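Local coordinates for TATA-box-binding protein (Sulfolobus acidocaldarius, PDB 1MP9) that probably binds the TATA box promoter element near the transcription start, acting as a general factor for archaeal genes transcribed by RNA polymerase, at residues Leu141-Asp146 against Val150-Phe155; Lys123-Phe126 against Asn130-Tyr133. All coordinates share one frame; numbering follows the deposited sequence.

Contact 1 (Leu141-Asp146 against Val150-Phe155); sequences LIYRMD and VVLLIF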
loop_
_atom_site.group_PDB
_atom_site.type_symbol
_atom_site.label_atom_id
_atom_site.label_comp_id
_atom_site.label_asym_id
_atom_site.label_seq_id
_atom_site.Cartn_x
_atom_site.Cartn_y
_atom_site.Cartn_z
ATOM N N LEU A 141 -0.211 -6.446 6.300
ATOM C CA LEU A 141 1.076 -5.763 6.360
ATOM C C LEU A 141 1.272 -5.151 4.965
ATOM O O LEU A 141 1.079 -5.830 3.948
ATOM C CB LEU A 141 2.199 -6.770 6.644
ATOM C CG LEU A 141 3.626 -6.182 6.815
ATOM C CD1 LEU A 141 4.438 -7.033 7.775
ATOM C CD2 LEU A 141 4.330 -6.086 5.493
ATOM N N ILE A 142 1.631 -3.880 4.903
ATOM C CA ILE A 142 1.832 -3.253 3.617
ATOM C C ILE A 142 3.329 -3.073 3.456
ATOM O O ILE A 142 4.005 -2.528 4.330
ATOM C CB ILE A 142 1.103 -1.877 3.536
ATOM C CG1 ILE A 142 -0.397 -2.095 3.730
ATOM C CG2 ILE A 142 1.382 -1.196 2.174
ATOM C CD1 ILE A 142 -1.226 -0.801 3.766
ATOM N N TYR A 143 3.839 -3.543 2.332
ATOM C CA TYR A 143 5.264 -3.471 2.051
ATOM C C TYR A 143 5.494 -2.726 0.724
ATOM O O TYR A 143 4.948 -3.098 -0.328
ATOM C CB TYR A 143 5.830 -4.896 1.964
ATOM C CG TYR A 143 7.318 -4.961 1.793
ATOM C CD1 TYR A 143 8.161 -4.848 2.892
ATOM C CD2 TYR A 143 7.889 -5.114 0.536
ATOM C CE1 TYR A 143 9.557 -4.886 2.747
ATOM C CE2 TYR A 143 9.282 -5.150 0.369
ATOM C CZ TYR A 143 10.112 -5.039 1.484
ATOM O OH TYR A 143 11.486 -5.105 1.367
ATOM N N ARG A 144 6.249 -1.646 0.788
ATOM C CA ARG A 144 6.559 -0.860 -0.402
ATOM C C ARG A 144 7.916 -1.395 -0.886
ATOM O O ARG A 144 8.962 -1.177 -0.245
ATOM C CB ARG A 144 6.658 0.622 -0.039
ATOM C CG ARG A 144 6.881 1.508 -1.290
ATOM C CD ARG A 144 6.853 2.985 -0.939
ATOM N NE ARG A 144 7.069 3.842 -2.121
ATOM C CZ ARG A 144 6.632 5.094 -2.260
ATOM N NH1 ARG A 144 5.909 5.693 -1.302
ATOM N NH2 ARG A 144 6.969 5.771 -3.361
ATOM N N MET A 145 7.885 -2.116 -1.999
ATOM C CA MET A 145 9.086 -2.750 -2.555
ATOM C C MET A 145 9.699 -1.858 -3.615
ATOM O O MET A 145 8.974 -1.178 -4.350
ATOM C CB MET A 145 8.710 -4.097 -3.183
ATOM C CG MET A 145 9.894 -4.945 -3.711
ATOM S SD MET A 145 9.341 -6.645 -4.117
ATOM C CE MET A 145 9.559 -7.422 -2.434
ATOM N N ASP A 146 11.027 -1.856 -3.680
ATOM C CA ASP A 146 11.732 -1.018 -4.655
ATOM C C ASP A 146 12.052 -1.771 -5.933
ATOM O O ASP A 146 11.880 -1.230 -7.013
ATOM C CB ASP A 146 12.996 -0.451 -4.030
ATOM C CG ASP A 146 12.680 0.556 -2.946
ATOM O OD1 ASP A 146 13.539 0.778 -2.069
ATOM O OD2 ASP A 146 11.557 1.132 -2.980
ATOM N N VAL A 150 6.727 -2.130 -6.580
ATOM C CA VAL A 150 5.343 -2.525 -6.344
ATOM C C VAL A 150 4.979 -2.328 -4.896
ATOM O O VAL A 150 5.839 -2.131 -4.035
ATOM C CB VAL A 150 5.116 -4.059 -6.691
ATOM C CG1 VAL A 150 5.526 -4.345 -8.156
ATOM C CG2 VAL A 150 5.982 -4.966 -5.772
ATOM N N VAL A 151 3.694 -2.393 -4.613
ATOM C CA VAL A 151 3.251 -2.295 -3.235
ATOM C C VAL A 151 2.574 -3.641 -2.971
ATOM O O VAL A 151 1.820 -4.151 -3.807
ATOM C CB VAL A 151 2.255 -1.137 -3.017
ATOM C CG1 VAL A 151 1.606 -1.275 -1.635
ATOM C CG2 VAL A 151 2.991 0.234 -3.110
ATOM N N LEU A 152 2.880 -4.228 -1.824
ATOM C CA LEU A 152 2.311 -5.511 -1.466
ATOM C C LEU A 152 1.395 -5.420 -0.264
ATOM O O LEU A 152 1.715 -4.729 0.689
ATOM C CB LEU A 152 3.417 -6.483 -1.084
ATOM C CG LEU A 152 4.585 -6.685 -2.044
ATOM C CD1 LEU A 152 5.573 -7.715 -1.427
ATOM C CD2 LEU A 152 4.032 -7.159 -3.402
ATOM N N LEU A 153 0.263 -6.125 -0.310
ATOM C CA LEU A 153 -0.648 -6.216 0.853
ATOM C C LEU A 153 -0.445 -7.701 1.196
ATOM O O LEU A 153 -0.627 -8.550 0.341
ATOM C CB LEU A 153 -2.103 -5.958 0.462
ATOM C CG LEU A 153 -2.356 -4.629 -0.242
ATOM C CD1 LEU A 153 -3.846 -4.479 -0.512
ATOM C CD2 LEU A 153 -1.895 -3.462 0.636
ATOM N N ILE A 154 -0.053 -8.006 2.422
ATOM C CA ILE A 154 0.242 -9.394 2.831
ATOM C C ILE A 154 -0.598 -9.735 4.052
ATOM O O ILE A 154 -0.518 -9.067 5.083
ATOM C CB ILE A 154 1.741 -9.523 3.220
ATOM C CG1 ILE A 154 2.619 -9.116 2.022
ATOM C CG2 ILE A 154 2.074 -10.980 3.704
ATOM C CD1 ILE A 154 4.097 -8.910 2.474
ATOM N N PHE A 155 -1.394 -10.783 3.935
ATOM C CA PHE A 155 -2.271 -11.161 5.025
ATOM C C PHE A 155 -1.750 -12.394 5.722
ATOM O O PHE A 155 -1.004 -13.212 5.139
ATOM C CB PHE A 155 -3.689 -11.380 4.494
ATOM C CG PHE A 155 -4.269 -10.168 3.792
ATOM C CD1 PHE A 155 -4.196 -10.047 2.408
ATOM C CD2 PHE A 155 -4.895 -9.154 4.522
ATOM C CE1 PHE A 155 -4.736 -8.932 1.749
ATOM C CE2 PHE A 155 -5.440 -8.024 3.870
ATOM C CZ PHE A 155 -5.352 -7.925 2.473
#
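Tyr143 and Leu152 pair at the middle of an antiparallel beta hairpin in the curved sheet of the TBP saddle. Tyr143 N bonds to Leu152 O at 2.9 Å, and Leu152 N returns to Tyr143 O at 2.8 Å. Leu141 and Ile154 form a second hydrogen-bonded pair. Between them, Ile142 CA sits 3.3 Å from Leu152 O in a CA-H...O contact.

The side chains of Ile142, Arg144, Val151 and Leu153 lie on one face. There Ile142 CG1 is 3.7 Å from Leu153 CD2. Ile142 CG2 is anti to the backbone N, which turns it to Val151 CG1 at 3.8 Å. On the other face, the Met145 chain bends at chi3 (-87°) and brings CE to Leu152 CD1, 4.1 Å away.

Toward the turn the side chains stay packed, with Met145 CB 3.9 Å from Val150 CG2, although the backbone bond from Val150 N to Met145 O is weak. The open side is at Tyr143, which is partly exposed. Leu152 CD1 meets its ring obliquely at CD2, and the ring end leads away.

The Ile142 face is the concave one, which probably receives DNA as in TBP relatives. Here the second subunit packs on it, and Arg144 NH1 is hydrogen-bonded to Met145 O of that subunit and Arg144 packs on its Arg144. Helix 168-184 lies over the Leu152 face, strand 159-165 flanks 150-154, and strand 131-132 flanks 141-145.

Contact 2 (Lys123-Phe126 against Asn130-Tyr133); sequences KAAF and NNMY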
loop_
_atom_site.group_PDB
_atom_site.type_symbol
_atom_site.label_atom_id
_atom_site.label_comp_id
_atom_site.label_asym_id
_atom_site.label_seq_id
_atom_site.Cartn_x
_atom_site.Cartn_y
_atom_site.Cartn_z
ATOM N N LYS A 123 5.601 -10.537 13.755
ATOM C CA LYS A 123 7.029 -10.791 13.695
ATOM C C LYS A 123 7.674 -10.186 12.466
ATOM O O LYS A 123 8.754 -9.588 12.568
ATOM C CB LYS A 123 7.315 -12.286 13.729
ATOM C CG LYS A 123 8.801 -12.619 13.787
ATOM C CD LYS A 123 9.006 -14.123 13.886
ATOM C CE LYS A 123 10.502 -14.461 14.018
ATOM N NZ LYS A 123 10.699 -15.915 14.152
ATOM N N ALA A 124 7.032 -10.353 11.307
ATOM C CA ALA A 124 7.547 -9.804 10.066
ATOM C C ALA A 124 7.618 -8.261 10.132
ATOM O O ALA A 124 8.562 -7.642 9.600
ATOM C CB ALA A 124 6.644 -10.248 8.856
ATOM N N ALA A 125 6.631 -7.651 10.783
ATOM C CA ALA A 125 6.572 -6.195 10.882
ATOM C C ALA A 125 7.834 -5.582 11.475
ATOM O O ALA A 125 8.206 -4.473 11.114
ATOM C CB ALA A 125 5.387 -5.763 11.693
ATOM N N PHE A 126 8.488 -6.284 12.390
ATOM C CA PHE A 126 9.687 -5.728 12.972
ATOM C C PHE A 126 10.991 -6.292 12.431
ATOM O O PHE A 126 12.055 -5.885 12.869
ATOM C CB PHE A 126 9.624 -5.864 14.485
ATOM C CG PHE A 126 8.575 -4.998 15.107
ATOM C CD1 PHE A 126 7.586 -5.555 15.922
ATOM C CD2 PHE A 126 8.515 -3.642 14.799
ATOM C CE1 PHE A 126 6.536 -4.769 16.420
ATOM C CE2 PHE A 126 7.463 -2.833 15.286
ATOM C CZ PHE A 126 6.469 -3.403 16.097
ATOM N N ASN A 130 10.849 -1.163 5.498
ATOM C CA ASN A 130 9.764 -0.373 4.888
ATOM C C ASN A 130 8.340 -0.894 4.872
ATOM O O ASN A 130 7.742 -1.068 3.784
ATOM C CB ASN A 130 10.129 0.012 3.439
ATOM C CG ASN A 130 11.599 -0.201 3.112
ATOM O OD1 ASN A 130 11.947 -1.021 2.248
ATOM N ND2 ASN A 130 12.467 0.528 3.797
ATOM N N ASN A 131 7.746 -1.072 6.055
ATOM C CA ASN A 131 6.383 -1.581 6.075
ATOM C C ASN A 131 5.478 -0.976 7.123
ATOM O O ASN A 131 5.918 -0.319 8.073
ATOM C CB ASN A 131 6.406 -3.094 6.311
ATOM C CG ASN A 131 6.695 -3.447 7.761
ATOM O OD1 ASN A 131 7.842 -3.728 8.141
ATOM N ND2 ASN A 131 5.663 -3.413 8.590
ATOM N N MET A 132 4.192 -1.242 6.941
ATOM C CA MET A 132 3.186 -0.840 7.896
ATOM C C MET A 132 2.419 -2.075 8.388
ATOM O O MET A 132 1.938 -2.880 7.583
ATOM C CB MET A 132 2.142 0.111 7.283
ATOM C CG MET A 132 0.973 0.375 8.272
ATOM S SD MET A 132 -0.418 1.292 7.546
ATOM C CE MET A 132 -1.427 0.017 6.896
ATOM N N TYR A 133 2.345 -2.237 9.704
ATOM C CA TYR A 133 1.515 -3.277 10.269
ATOM C C TYR A 133 0.821 -2.659 11.461
ATOM O O TYR A 133 1.359 -2.595 12.566
ATOM C CB TYR A 133 2.268 -4.555 10.660
ATOM C CG TYR A 133 1.294 -5.629 11.169
ATOM C CD1 TYR A 133 0.138 -5.941 10.437
ATOM C CD2 TYR A 133 1.476 -6.258 12.415
ATOM C CE1 TYR A 133 -0.828 -6.832 10.929
ATOM C CE2 TYR A 133 0.517 -7.161 12.920
ATOM C CZ TYR A 133 -0.630 -7.432 12.171
ATOM O OH TYR A 133 -1.618 -8.262 12.650
#
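In the second repeat of the TBP fold, the short helix 121-127 leads into the edge strand 131-132 of the curved antiparallel sheet. This contact packs that helix against Asn131 and Tyr133 of the edge segment 130-133. Ala125 is the helix residue that carries it, and Asn131 and Tyr133 receive it.

The CB of Ala125 points toward the strand segment. Asn131 and Tyr133 are two residues apart, and both direct their side chains toward the helix, while Met132 between them points the other way.

The Asn131 side chain reaches the C-terminal part of the helix segment. Its CG lies between the backbone N and the carbonyl carbon, chi1 76°, and this sets the amide beside the Ala125 backbone. Asn131 CG is 3.8 Å from Ala125 O.

Ala124, one residue earlier in the helix, packs on Leu141 and Cys187 instead. Tyr133 reaches further along the same helix, to Leu121 and Asp122.

In Tyr133 the first torsion carries CG to the position anti to the backbone N, chi1 -177°. This lays the near part of the ring, at CG and CD2, along the Ala125 methyl and sends the hydroxyl end past it. The ring is placed obliquely to that methyl. Ala125 CB lies 4.0 Å from Tyr133 CD2 and 4.1 Å from Tyr133 CG. The closest apolar approach is between the two beta carbons, with Ala125 CB 3.5 Å from Tyr133 CB.

Contact 1 is a buried hairpin of the sheet, while contact 2 is a smaller, partly buried join of helix to edge strand. Their centres are about 10 Å apart, and they follow each other in the chain. Contact 1 combines regular backbone bonds with mostly apolar side chains on both faces, with Arg144 the charged exception. Contact 2 rests on one alanine methyl and neighbouring polar and aromatic groups. Strands 131-132 and 141-145 are neighbours in the sheet, with a probable hydrogen bond of 2.9 Å from Ile142 N to Met132 O. Leu141 also touches both segments of contact 2, through Asn131 and Ala125. Both contacts also meet the second subunit.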